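Taurine dioxygenase (Burkholderia ambifaria, PDB 5VN6) probably oxidises taurine as an iron-dependent dioxygenase of the TfdA family, here holding a magnesium ion in its metal site. Local coordinates at residues R191-N204 against A257-V269. Residues are numbered along the deposited sequence; the frame is centred on the assembly and turned at random.
Sequences RTHPETGEKVLYVN and AIWDNRATQHYAV. With MG (magnesium ion), chain C.
D260 meets the edge of the H193 ring in a nearly straight hydrogen bond, NE2 of H193 lying 2.7 Å from OD2 of D260, an instance of a buried carboxylate divided between an imidazole and a guanidinium. OD2 lies close to the imidazole plane and accepts on its syn lone pair, although ring and carboxylate are turned 72° apart. Across the ring, ND1 of H193 accepts two backbone N-H groups, that of E195 tilted from the ring plane and that of T196 from well out of it; bonds at both nitrogens restrain the ring's rotation. R262, bent at chi3 (-66°), brings its guanidinium back beside D260 and grips it side-on, NE reaching OD1 at 2.8 Å and NH2 reaching OD2. Its NH1 and NH2 converge end-on upon OE2 of E195, the NH2 bond measuring 3.0 Å; OE1 of E195 pairs with R41 of helix 34-47. CE1 of H193 sits 3.3 Å above one face of the R262 guanidinium, offset toward its rim.

This network joins the turn between strands 185-192 and 199-201 to the turn between strands 256-260 and 264-268, whose D260 forms an Asx turn with the backbone N of R262. In the double-stranded beta-helix (cupin, or jelly-roll) fold of this family, the latter turn leads into the strand carrying H266, which binds magnesium with H106 and D108. R191, extended with its CG anti to the backbone N (chi1 178°), lays one guanidinium face over CB of R262, the two guanidinium planes almost perpendicular. CG1 of V200 packs 3.3 Å from the carbonyl O of R262. Farther along, Q265 stretches out to donate from NE2 to O of V203 at 2.9 Å, approaching from above the carbonyl plane, while CB of N204 lies 3.4 Å from the same nitrogen. A water accepts from NE2 of Q265 and donates to O of L201.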
loop_
_atom_site.group_PDB
_atom_site.type_symbol
_atom_site.label_atom_id
_atom_site.label_comp_id
_atom_site.label_asym_id
_atom_site.label_seq_id
_atom_site.Cartn_x
_atom_site.Cartn_y
_atom_site.Cartn_z
ATOM N N ARG A 191 -0.690 3.507 22.386
ATOM C CA ARG A 191 -0.259 2.377 23.197
ATOM C C ARG A 191 1.245 2.426 23.416
ATOM O O ARG A 191 2.015 2.720 22.498
ATOM C CB ARG A 191 -0.649 1.041 22.558
ATOM C CG ARG A 191 -0.182 -0.170 23.343
ATOM C CD ARG A 191 -0.446 -1.471 22.589
ATOM N NE ARG A 191 -0.094 -2.640 23.391
ATOM C CZ ARG A 191 -0.351 -3.901 23.050
ATOM N NH1 ARG A 191 -0.972 -4.167 21.907
ATOM N NH2 ARG A 191 0.003 -4.899 23.862
ATOM N N THR A 192 1.654 2.140 24.644
ATOM C CA THR A 192 3.066 2.041 24.997
ATOM C C THR A 192 3.495 0.597 24.797
ATOM O O THR A 192 2.967 -0.308 25.465
ATOM C CB THR A 192 3.312 2.466 26.452
ATOM O OG1 THR A 192 3.008 3.859 26.617
ATOM C CG2 THR A 192 4.774 2.217 26.836
ATOM N N HIS A 193 4.444 0.381 23.891
ATOM C CA HIS A 193 4.939 -0.963 23.654
ATOM C C HIS A 193 5.575 -1.498 24.933
ATOM O O HIS A 193 6.468 -0.845 25.495
ATOM C CB HIS A 193 5.961 -0.962 22.521
ATOM C CG HIS A 193 6.358 -2.326 22.061
ATOM N ND1 HIS A 193 7.119 -3.181 22.831
ATOM C CD2 HIS A 193 6.111 -2.981 20.901
ATOM C CE1 HIS A 193 7.322 -4.305 22.166
ATOM N NE2 HIS A 193 6.722 -4.209 20.989
ATOM N N PRO A 194 5.178 -2.684 25.401
ATOM C CA PRO A 194 5.646 -3.135 26.729
ATOM C C PRO A 194 7.131 -3.503 26.790
ATOM O O PRO A 194 7.718 -3.438 27.879
ATOM C CB PRO A 194 4.739 -4.337 27.036
ATOM C CG PRO A 194 4.295 -4.838 25.665
ATOM C CD PRO A 194 4.249 -3.636 24.763
ATOM N N GLU A 195 7.775 -3.880 25.681
ATOM C CA GLU A 195 9.190 -4.240 25.788
ATOM C C GLU A 195 10.137 -3.133 25.358
ATOM O O GLU A 195 11.252 -3.062 25.873
ATOM C CB GLU A 195 9.510 -5.488 24.960
ATOM C CG GLU A 195 8.580 -6.658 25.161
ATOM C CD GLU A 195 9.212 -7.970 24.729
ATOM O OE1 GLU A 195 10.274 -8.332 25.263
ATOM O OE2 GLU A 195 8.658 -8.637 23.835
ATOM N N THR A 196 9.708 -2.221 24.488
ATOM C CA THR A 196 10.581 -1.154 24.034
ATOM C C THR A 196 10.229 0.209 24.605
ATOM O O THR A 196 11.050 1.126 24.517
ATOM C CB THR A 196 10.543 -1.049 22.502
ATOM O OG1 THR A 196 9.249 -0.597 22.110
ATOM C CG2 THR A 196 10.815 -2.405 21.853
ATOM N N GLY A 197 9.039 0.375 25.179
ATOM C CA GLY A 197 8.611 1.696 25.581
ATOM C C GLY A 197 8.201 2.614 24.452
ATOM O O GLY A 197 7.785 3.748 24.722
ATOM N N GLU A 198 8.297 2.169 23.197
ATOM C CA GLU A 198 7.900 3.001 22.073
ATOM C C GLU A 198 6.394 3.213 22.076
ATOM O O GLU A 198 5.624 2.333 22.467
ATOM C CB GLU A 198 8.305 2.347 20.747
ATOM C CG GLU A 198 9.793 2.222 20.522
ATOM C CD GLU A 198 10.106 1.225 19.438
ATOM O OE1 GLU A 198 9.578 0.088 19.514
ATOM O OE2 GLU A 198 10.858 1.570 18.502
ATOM N N LYS A 199 5.969 4.378 21.594
ATOM C CA LYS A 199 4.546 4.636 21.453
ATOM C C LYS A 199 4.033 4.109 20.113
ATOM O O LYS A 199 4.708 4.215 19.086
ATOM C CB LYS A 199 4.252 6.125 21.628
ATOM C CG LYS A 199 4.495 6.606 23.073
ATOM C CD LYS A 199 3.982 8.040 23.274
ATOM C CE LYS A 199 4.350 8.582 24.657
ATOM N NZ LYS A 199 3.850 9.977 24.853
ATOM N N VAL A 200 2.852 3.491 20.157
ATOM C CA VAL A 200 2.224 2.843 19.016
ATOM C C VAL A 200 0.880 3.517 18.770
ATOM O O VAL A 200 0.081 3.660 19.697
ATOM C CB VAL A 200 2.030 1.334 19.264
ATOM C CG1 VAL A 200 1.496 0.636 17.989
ATOM C CG2 VAL A 200 3.324 0.705 19.745
ATOM N N LEU A 201 0.628 3.924 17.531
ATOM C CA LEU A 201 -0.721 4.341 17.168
ATOM C C LEU A 201 -1.610 3.103 17.096
ATOM O O LEU A 201 -1.485 2.284 16.175
ATOM C CB LEU A 201 -0.713 5.124 15.856
ATOM C CG LEU A 201 -2.086 5.579 15.347
ATOM C CD1 LEU A 201 -2.830 6.447 16.389
ATOM C CD2 LEU A 201 -1.949 6.310 13.991
ATOM N N TYR A 202 -2.518 2.972 18.067
ATOM C CA TYR A 202 -3.246 1.726 18.285
ATOM C C TYR A 202 -4.749 1.849 18.016
ATOM O O TYR A 202 -5.581 1.542 18.880
ATOM C CB TYR A 202 -2.976 1.239 19.726
ATOM C CG TYR A 202 -3.272 -0.225 19.899
ATOM C CD1 TYR A 202 -4.246 -0.655 20.785
ATOM C CD2 TYR A 202 -2.581 -1.184 19.149
ATOM C CE1 TYR A 202 -4.538 -1.994 20.932
ATOM C CE2 TYR A 202 -2.877 -2.522 19.274
ATOM C CZ TYR A 202 -3.860 -2.919 20.182
ATOM O OH TYR A 202 -4.167 -4.244 20.340
ATOM N N VAL A 203 -5.106 2.272 16.807
ATOM C CA VAL A 203 -6.457 2.139 16.272
ATOM C C VAL A 203 -6.342 1.521 14.883
ATOM O O VAL A 203 -5.355 1.731 14.172
ATOM C CB VAL A 203 -7.207 3.490 16.225
ATOM C CG1 VAL A 203 -7.493 3.984 17.661
ATOM C CG2 VAL A 203 -6.394 4.551 15.410
ATOM N N ASN A 204 -7.340 0.733 14.500
ATOM C CA ASN A 204 -7.276 0.010 13.230
ATOM C C ASN A 204 -8.702 -0.268 12.752
ATOM O O ASN A 204 -9.671 0.287 13.282
ATOM C CB ASN A 204 -6.430 -1.271 13.369
ATOM C CG ASN A 204 -7.117 -2.367 14.184
ATOM O OD1 ASN A 204 -7.940 -3.108 13.659
ATOM N ND2 ASN A 204 -6.732 -2.509 15.449
ATOM N N ALA A 257 6.741 -15.857 8.027
ATOM C CA ALA A 257 6.716 -14.503 8.571
ATOM C C ALA A 257 6.581 -14.591 10.085
ATOM O O ALA A 257 5.767 -15.370 10.594
ATOM C CB ALA A 257 5.561 -13.667 8.015
ATOM N N ILE A 258 7.386 -13.807 10.796
ATOM C CA ILE A 258 7.266 -13.633 12.240
ATOM C C ILE A 258 7.027 -12.152 12.481
ATOM O O ILE A 258 7.840 -11.326 12.053
ATOM C CB ILE A 258 8.542 -14.073 12.987
ATOM C CG1 ILE A 258 9.063 -15.428 12.496
ATOM C CG2 ILE A 258 8.311 -14.039 14.500
ATOM C CD1 ILE A 258 10.551 -15.659 12.798
ATOM N N TRP A 259 5.944 -11.803 13.183
ATOM C CA TRP A 259 5.706 -10.380 13.400
ATOM C C TRP A 259 5.239 -10.060 14.812
ATOM O O TRP A 259 4.609 -10.880 15.500
ATOM C CB TRP A 259 4.713 -9.787 12.386
ATOM C CG TRP A 259 3.273 -10.204 12.502
ATOM C CD1 TRP A 259 2.274 -9.562 13.189
ATOM C CD2 TRP A 259 2.655 -11.315 11.835
ATOM N NE1 TRP A 259 1.076 -10.235 13.017
ATOM C CE2 TRP A 259 1.283 -11.304 12.182
ATOM C CE3 TRP A 259 3.133 -12.324 10.985
ATOM C CZ2 TRP A 259 0.382 -12.267 11.706
ATOM C CZ3 TRP A 259 2.240 -13.274 10.508
ATOM C CH2 TRP A 259 0.875 -13.239 10.875
ATOM N N ASP A 260 5.567 -8.829 15.215
ATOM C CA ASP A 260 5.208 -8.259 16.508
ATOM C C ASP A 260 3.875 -7.547 16.324
ATOM O O ASP A 260 3.819 -6.436 15.805
ATOM C CB ASP A 260 6.317 -7.332 17.004
ATOM C CG ASP A 260 5.976 -6.619 18.337
ATOM O OD1 ASP A 260 4.826 -6.672 18.823
ATOM O OD2 ASP A 260 6.893 -6.006 18.916
ATOM N N ASN A 261 2.800 -8.188 16.780
ATOM C CA ASN A 261 1.453 -7.685 16.549
ATOM C C ASN A 261 1.175 -6.415 17.339
ATOM O O ASN A 261 0.257 -5.669 16.993
ATOM C CB ASN A 261 0.450 -8.794 16.893
ATOM C CG ASN A 261 -0.974 -8.443 16.522
ATOM O OD1 ASN A 261 -1.272 -8.134 15.356
ATOM N ND2 ASN A 261 -1.881 -8.551 17.496
ATOM N N ARG A 262 1.971 -6.147 18.368
ATOM C CA ARG A 262 1.766 -4.967 19.189
ATOM C C ARG A 262 2.185 -3.708 18.456
ATOM O O ARG A 262 1.597 -2.642 18.668
ATOM C CB ARG A 262 2.551 -5.107 20.498
ATOM C CG ARG A 262 2.288 -6.416 21.196
ATOM C CD ARG A 262 3.363 -6.726 22.230
ATOM N NE ARG A 262 4.667 -6.957 21.613
ATOM C CZ ARG A 262 5.726 -7.375 22.292
ATOM N NH1 ARG A 262 5.624 -7.619 23.602
ATOM N NH2 ARG A 262 6.875 -7.552 21.669
ATOM N N ALA A 263 3.196 -3.808 17.598
ATOM C CA ALA A 263 3.765 -2.643 16.940
ATOM C C ALA A 263 3.295 -2.461 15.506
ATOM O O ALA A 263 3.643 -1.458 14.890
ATOM C CB ALA A 263 5.304 -2.726 16.950
ATOM N N THR A 264 2.544 -3.407 14.952
ATOM C CA THR A 264 2.230 -3.414 13.531
ATOM C C THR A 264 0.740 -3.596 13.276
ATOM O O THR A 264 -0.026 -4.014 14.149
ATOM C CB THR A 264 2.975 -4.547 12.799
ATOM O OG1 THR A 264 2.504 -5.816 13.288
ATOM C CG2 THR A 264 4.472 -4.441 13.028
ATOM N N GLN A 265 0.350 -3.299 12.041
ATOM C CA GLN A 265 -0.863 -3.841 11.451
ATOM C C GLN A 265 -0.458 -4.642 10.219
ATOM O O GLN A 265 0.654 -4.497 9.708
ATOM C CB GLN A 265 -1.860 -2.722 11.098
ATOM C CG GLN A 265 -2.151 -1.839 12.291
ATOM C CD GLN A 265 -3.168 -0.779 12.031
ATOM O OE1 GLN A 265 -3.827 -0.750 10.982
ATOM N NE2 GLN A 265 -3.306 0.123 12.991
ATOM N N HIS A 266 -1.345 -5.527 9.760
ATOM C CA HIS A 266 -1.085 -6.257 8.531
ATOM C C HIS A 266 -2.341 -6.277 7.665
ATOM O O HIS A 266 -3.438 -5.916 8.104
ATOM C CB HIS A 266 -0.571 -7.672 8.795
ATOM C CG HIS A 266 -1.504 -8.513 9.597
ATOM N ND1 HIS A 266 -1.458 -8.565 10.973
ATOM C CD2 HIS A 266 -2.492 -9.359 9.217
ATOM C CE1 HIS A 266 -2.393 -9.392 11.408
ATOM N NE2 HIS A 266 -3.026 -9.896 10.362
ATOM N N TYR A 267 -2.145 -6.681 6.409
ATOM C CA TYR A 267 -3.185 -6.679 5.386
ATOM C C TYR A 267 -2.888 -7.860 4.480
ATOM O O TYR A 267 -1.819 -7.905 3.862
ATOM C CB TYR A 267 -3.163 -5.344 4.613
ATOM C CG TYR A 267 -4.326 -5.023 3.681
ATOM C CD1 TYR A 267 -5.140 -3.932 3.927
ATOM C CD2 TYR A 267 -4.561 -5.757 2.522
ATOM C CE1 TYR A 267 -6.190 -3.586 3.057
ATOM C CE2 TYR A 267 -5.619 -5.413 1.638
ATOM C CZ TYR A 267 -6.415 -4.320 1.923
ATOM O OH TYR A 267 -7.461 -3.950 1.101
ATOM N N ALA A 268 -3.803 -8.831 4.427
ATOM C CA ALA A 268 -3.675 -9.975 3.533
ATOM C C ALA A 268 -4.339 -9.604 2.207
ATOM O O ALA A 268 -5.562 -9.455 2.136
ATOM C CB ALA A 268 -4.296 -11.231 4.151
ATOM N N VAL A 269 -3.537 -9.411 1.162
ATOM C CA VAL A 269 -4.074 -8.910 -0.100
ATOM C C VAL A 269 -4.940 -9.965 -0.774
ATOM O O VAL A 269 -4.522 -11.113 -0.980
ATOM C CB VAL A 269 -2.943 -8.440 -1.026
ATOM C CG1 VAL A 269 -3.536 -7.794 -2.248
ATOM C CG2 VAL A 269 -2.038 -7.442 -0.293
HETATM MG MG MG C . -4.737 -11.072 10.638
HETATM O O HOH W 1 -2.064 -0.244 15.453
#